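PDB 4B29: dimethylsulfoniopropionate lyase from Roseovarius nubinhibens, which probably cleaves dimethylsulfoniopropionate to release dimethyl sulfide, using a zinc-binding cupin domain. Local coordinates for residues A[145-156]-A[202-213]. Numbering follows the deposited sequence.
Sequences YGWHEHLPEELY and VLWRGAGLGDDP. With ZN (zinc ion), chain J; PO4 (phosphate ion), chain B; EDO (1,2-ethanediol), chain F.
Trp204 presses the edge of its six-membered ring onto the imidazole face of His150, a zinc ligand, with CZ3 only 3.4 Å from CE1 and the ring planes 51° apart. The imidazole is also held at both nitrogens: NE2 binds zinc, while ND1 donates in the ring plane to Pro152 O, and together these limit the rotation of the ring. Glu154 is the second zinc ligand from segment 145-156. Its chain is stretched out, CG turned away from the backbone N (chi1 152°), which carries OE1 to zinc at 2.0 Å and lays OE2 over the indole near the rim, 3.2 Å from Trp204 CZ2. OE1 is also hydrogen-bonded to His183 ND1. His189 and a phosphate oxygen complete the zinc site. That phosphate, probably from the crystallisation liquor, is gripped by Tyr145 OH, His148 NE2 and Tyr156 OH, the last two converging on O3, and Pro213 packs beside it. Val202 CG2 sits over the face of the Tyr156 ring in a CH-pi contact, 3.6 Å from its centroid.

Beneath these side chains, strands 153-156 and 202-205 pair antiparallel: Leu155 and Leu203 exchange a pair of backbone bonds, and Arg205 N bonds Glu153 O. On the face turned from the metal, Arg205 NE meets Glu153 OE1 at 2.7 Å, in the guanidinium plane and almost straight, although carboxylate and guanidinium are twisted 45° apart. Beyond the strands, Pro152 packs against the turn at Gly208, and water bridges Leu151 N to Asp211 OD2. Histidine and glutamate ligands gathered on one metal inside a beta-barrel characterise cupins, here consistent with a DddQ-type lyase pocket.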
loop_
_atom_site.group_PDB
_atom_site.type_symbol
_atom_site.label_atom_id
_atom_site.label_comp_id
_atom_site.label_asym_id
_atom_site.label_seq_id
_atom_site.Cartn_x
_atom_site.Cartn_y
_atom_site.Cartn_z
ATOM N N TYR A 145 4.956 12.775 -2.627
ATOM C CA TYR A 145 5.456 12.018 -1.467
ATOM C C TYR A 145 6.948 12.074 -1.609
ATOM O O TYR A 145 7.524 11.426 -2.513
ATOM C CB TYR A 145 4.919 10.581 -1.561
ATOM C CG TYR A 145 5.237 9.664 -0.402
ATOM C CD1 TYR A 145 5.768 10.152 0.800
ATOM C CD2 TYR A 145 4.939 8.302 -0.501
ATOM C CE1 TYR A 145 6.037 9.272 1.864
ATOM C CE2 TYR A 145 5.180 7.419 0.575
ATOM C CZ TYR A 145 5.738 7.927 1.739
ATOM O OH TYR A 145 5.975 7.049 2.797
ATOM N N GLY A 146 7.597 12.873 -0.759
ATOM C CA GLY A 146 9.029 13.157 -0.922
ATOM C C GLY A 146 9.920 11.985 -0.545
ATOM O O GLY A 146 9.420 10.927 -0.110
ATOM N N TRP A 147 11.218 12.165 -0.706
ATOM C CA TRP A 147 12.207 11.105 -0.471
ATOM C C TRP A 147 12.056 10.523 0.951
ATOM O O TRP A 147 12.074 11.258 1.956
ATOM C CB TRP A 147 13.634 11.638 -0.623
ATOM C CG TRP A 147 13.964 12.050 -2.035
ATOM C CD1 TRP A 147 14.162 13.343 -2.481
ATOM C CD2 TRP A 147 14.163 11.195 -3.172
ATOM N NE1 TRP A 147 14.453 13.334 -3.847
ATOM C CE2 TRP A 147 14.478 12.034 -4.287
ATOM C CE3 TRP A 147 14.157 9.807 -3.360
ATOM C CZ2 TRP A 147 14.748 11.520 -5.565
ATOM C CZ3 TRP A 147 14.411 9.299 -4.638
ATOM C CH2 TRP A 147 14.709 10.155 -5.732
ATOM N N HIS A 148 11.901 9.201 1.010
ATOM C CA HIS A 148 11.759 8.526 2.313
ATOM C C HIS A 148 12.451 7.181 2.200
ATOM O O HIS A 148 12.764 6.724 1.098
ATOM C CB HIS A 148 10.292 8.362 2.696
ATOM C CG HIS A 148 9.471 7.644 1.680
ATOM N ND1 HIS A 148 9.048 8.256 0.518
ATOM C CD2 HIS A 148 8.964 6.384 1.654
ATOM C CE1 HIS A 148 8.336 7.402 -0.196
ATOM N NE2 HIS A 148 8.262 6.259 0.478
ATOM N N GLU A 149 12.703 6.535 3.346
ATOM C CA GLU A 149 13.570 5.373 3.295
ATOM C C GLU A 149 13.330 4.509 4.530
ATOM O O GLU A 149 12.701 4.947 5.501
ATOM C CB GLU A 149 15.046 5.800 3.265
ATOM C CG GLU A 149 15.420 6.592 4.548
ATOM C CD GLU A 149 16.809 7.112 4.419
ATOM O OE1 GLU A 149 16.990 8.153 3.754
ATOM O OE2 GLU A 149 17.726 6.422 4.915
ATOM N N HIS A 150 13.838 3.286 4.467
ATOM C CA HIS A 150 13.712 2.351 5.593
ATOM C C HIS A 150 14.635 1.174 5.339
ATOM O O HIS A 150 14.923 0.804 4.173
ATOM C CB HIS A 150 12.262 1.843 5.742
ATOM C CG HIS A 150 11.591 1.586 4.425
ATOM N ND1 HIS A 150 11.879 0.498 3.635
ATOM C CD2 HIS A 150 10.694 2.326 3.744
ATOM C CE1 HIS A 150 11.161 0.558 2.517
ATOM N NE2 HIS A 150 10.430 1.663 2.574
ATOM N N LEU A 151 15.032 0.500 6.436
ATOM C CA LEU A 151 15.888 -0.673 6.263
ATOM C C LEU A 151 15.249 -1.859 5.453
ATOM O O LEU A 151 15.894 -2.433 4.611
ATOM C CB LEU A 151 16.376 -1.151 7.661
ATOM C CG LEU A 151 17.215 -2.409 7.667
ATOM C CD1 LEU A 151 18.557 -2.243 6.897
ATOM C CD2 LEU A 151 17.502 -2.745 9.171
ATOM N N PRO A 152 13.984 -2.265 5.750
ATOM C CA PRO A 152 13.441 -3.442 5.061
ATOM C C PRO A 152 13.275 -3.191 3.559
ATOM O O PRO A 152 13.106 -2.028 3.130
ATOM C CB PRO A 152 12.035 -3.627 5.706
ATOM C CG PRO A 152 11.712 -2.321 6.422
ATOM C CD PRO A 152 13.112 -1.817 6.859
ATOM N N GLU A 153 13.422 -4.258 2.818
ATOM C CA GLU A 153 13.101 -4.218 1.353
ATOM C C GLU A 153 11.606 -4.147 1.154
ATOM O O GLU A 153 10.824 -4.613 1.995
ATOM C CB GLU A 153 13.596 -5.491 0.716
ATOM C CG GLU A 153 15.174 -5.567 0.718
ATOM C CD GLU A 153 15.658 -6.843 0.148
ATOM O OE1 GLU A 153 14.829 -7.637 -0.365
ATOM O OE2 GLU A 153 16.884 -7.130 0.125
ATOM N N GLU A 154 11.187 -3.625 0.000
ATOM C CA GLU A 154 9.758 -3.473 -0.247
ATOM C C GLU A 154 9.531 -3.724 -1.724
ATOM O O GLU A 154 10.407 -3.464 -2.547
ATOM C CB GLU A 154 9.460 -2.024 0.133
ATOM C CG GLU A 154 8.406 -1.359 -0.498
ATOM C CD GLU A 154 8.167 -0.001 0.115
ATOM O OE1 GLU A 154 8.906 0.964 -0.158
ATOM O OE2 GLU A 154 7.169 0.147 0.807
ATOM N N LEU A 155 8.368 -4.264 -2.055
ATOM C CA LEU A 155 7.985 -4.507 -3.473
ATOM C C LEU A 155 6.609 -3.871 -3.643
ATOM O O LEU A 155 5.602 -4.372 -3.112
ATOM C CB LEU A 155 7.946 -6.009 -3.771
ATOM C CG LEU A 155 7.552 -6.349 -5.228
ATOM C CD1 LEU A 155 8.529 -5.726 -6.252
ATOM C CD2 LEU A 155 7.479 -7.872 -5.396
ATOM N N TYR A 156 6.566 -2.741 -4.364
ATOM C CA TYR A 156 5.295 -2.100 -4.661
ATOM C C TYR A 156 4.570 -2.822 -5.796
ATOM O O TYR A 156 5.195 -3.361 -6.711
ATOM C CB TYR A 156 5.560 -0.658 -5.206
ATOM C CG TYR A 156 5.329 0.402 -4.194
ATOM C CD1 TYR A 156 6.320 0.671 -3.224
ATOM C CD2 TYR A 156 4.145 1.115 -4.143
ATOM C CE1 TYR A 156 6.115 1.699 -2.267
ATOM C CE2 TYR A 156 3.932 2.111 -3.217
ATOM C CZ TYR A 156 4.900 2.367 -2.248
ATOM O OH TYR A 156 4.686 3.373 -1.340
ATOM N N VAL A 202 1.562 -3.462 -1.219
ATOM C CA VAL A 202 3.040 -3.497 -1.144
ATOM C C VAL A 202 3.461 -4.640 -0.221
ATOM O O VAL A 202 2.842 -4.844 0.819
ATOM C CB VAL A 202 3.515 -2.171 -0.543
ATOM C CG1 VAL A 202 5.041 -2.144 -0.322
ATOM C CG2 VAL A 202 3.064 -1.003 -1.468
ATOM N N LEU A 203 4.480 -5.370 -0.631
ATOM C CA LEU A 203 5.067 -6.402 0.254
ATOM C C LEU A 203 6.379 -5.888 0.863
ATOM O O LEU A 203 7.125 -5.062 0.250
ATOM C CB LEU A 203 5.449 -7.646 -0.543
ATOM C CG LEU A 203 4.366 -8.287 -1.462
ATOM C CD1 LEU A 203 4.860 -9.566 -2.062
ATOM C CD2 LEU A 203 3.071 -8.538 -0.626
ATOM N N TRP A 204 6.709 -6.440 2.051
ATOM C CA TRP A 204 7.962 -6.041 2.724
ATOM C C TRP A 204 8.664 -7.289 3.207
ATOM O O TRP A 204 7.993 -8.289 3.558
ATOM C CB TRP A 204 7.657 -5.216 3.999
ATOM C CG TRP A 204 6.796 -4.003 3.842
ATOM C CD1 TRP A 204 5.443 -3.930 3.429
ATOM C CD2 TRP A 204 7.234 -2.666 3.971
ATOM N NE1 TRP A 204 5.046 -2.618 3.415
ATOM C CE2 TRP A 204 6.121 -1.825 3.741
ATOM C CE3 TRP A 204 8.466 -2.087 4.313
ATOM C CZ2 TRP A 204 6.202 -0.418 3.808
ATOM C CZ3 TRP A 204 8.543 -0.652 4.394
ATOM C CH2 TRP A 204 7.420 0.140 4.165
ATOM N N ARG A 205 9.994 -7.258 3.180
ATOM C CA ARG A 205 10.753 -8.381 3.727
ATOM C C ARG A 205 12.124 -7.942 4.218
ATOM O O ARG A 205 12.573 -6.803 3.958
ATOM C CB ARG A 205 10.928 -9.503 2.696
ATOM C CG ARG A 205 12.048 -9.142 1.678
ATOM C CD ARG A 205 12.037 -10.163 0.525
ATOM N NE ARG A 205 13.174 -9.831 -0.386
ATOM C CZ ARG A 205 13.517 -10.564 -1.434
ATOM N NH1 ARG A 205 12.813 -11.651 -1.802
ATOM N NH2 ARG A 205 14.594 -10.195 -2.166
ATOM N N GLY A 206 12.777 -8.851 4.950
ATOM C CA GLY A 206 14.234 -8.641 5.195
ATOM C C GLY A 206 14.532 -8.081 6.575
ATOM O O GLY A 206 13.641 -7.938 7.434
ATOM N N ALA A 207 15.785 -7.719 6.777
ATOM C CA ALA A 207 16.186 -7.015 8.017
ATOM C C ALA A 207 15.337 -5.789 8.237
ATOM O O ALA A 207 15.023 -5.023 7.312
ATOM C CB ALA A 207 17.688 -6.605 7.920
ATOM N N GLY A 208 14.933 -5.571 9.487
ATOM C CA GLY A 208 14.160 -4.367 9.767
ATOM C C GLY A 208 12.662 -4.499 9.445
ATOM O O GLY A 208 11.945 -3.500 9.566
ATOM N N LEU A 209 12.212 -5.688 9.061
ATOM C CA LEU A 209 10.760 -5.900 8.810
ATOM C C LEU A 209 9.943 -5.363 9.991
ATOM O O LEU A 209 10.292 -5.641 11.165
ATOM C CB LEU A 209 10.450 -7.370 8.619
ATOM C CG LEU A 209 8.996 -7.731 8.309
ATOM C CD1 LEU A 209 8.726 -7.172 6.939
ATOM C CD2 LEU A 209 8.893 -9.226 8.202
ATOM N N GLY A 210 8.897 -4.600 9.697
ATOM C CA GLY A 210 8.098 -3.967 10.749
ATOM C C GLY A 210 8.479 -2.530 11.007
ATOM O O GLY A 210 7.713 -1.787 11.633
ATOM N N ASP A 211 9.649 -2.094 10.500
ATOM C CA ASP A 211 9.972 -0.658 10.526
ATOM C C ASP A 211 9.054 0.143 9.610
ATOM O O ASP A 211 8.633 -0.338 8.557
ATOM C CB ASP A 211 11.426 -0.351 10.041
ATOM C CG ASP A 211 12.520 -0.872 11.010
ATOM O OD1 ASP A 211 12.197 -1.369 12.136
ATOM O OD2 ASP A 211 13.723 -0.807 10.620
ATOM N N ASP A 212 8.798 1.378 9.998
ATOM C CA ASP A 212 8.030 2.262 9.111
ATOM C C ASP A 212 8.987 3.195 8.388
ATOM O O ASP A 212 10.097 3.400 8.826
ATOM C CB ASP A 212 7.001 3.048 9.894
ATOM C CG ASP A 212 5.807 2.170 10.318
ATOM O OD1 ASP A 212 5.480 1.182 9.607
ATOM O OD2 ASP A 212 5.226 2.473 11.360
ATOM N N PRO A 213 8.530 3.770 7.268
ATOM C CA PRO A 213 9.405 4.696 6.557
ATOM C C PRO A 213 9.649 5.967 7.384
ATOM O O PRO A 213 8.806 6.347 8.231
ATOM C CB PRO A 213 8.610 5.043 5.280
ATOM C CG PRO A 213 7.171 4.728 5.607
ATOM C CD PRO A 213 7.218 3.576 6.618
HETATM ZN ZN ZN J . 9.200 2.456 1.117
HETATM P P PO4 B . 6.510 3.556 1.599
HETATM O O1 PO4 B . 5.748 4.534 2.444
HETATM O O2 PO4 B . 5.709 2.239 1.585
HETATM O O3 PO4 B . 6.722 4.049 0.174
HETATM O O4 PO4 B . 7.866 3.269 2.156
HETATM C C1 EDO F . 2.315 1.278 0.681
HETATM O O1 EDO F . 2.138 2.109 -0.469
HETATM C C2 EDO F . 2.140 2.168 1.881
HETATM O O2 EDO F . 2.533 1.353 2.967
HETATM O O HOH W 1 16.490 -5.132 4.729
HETATM O O HOH W 2 14.272 1.350 9.010
HETATM O O HOH W 3 17.413 -9.483 -1.021
#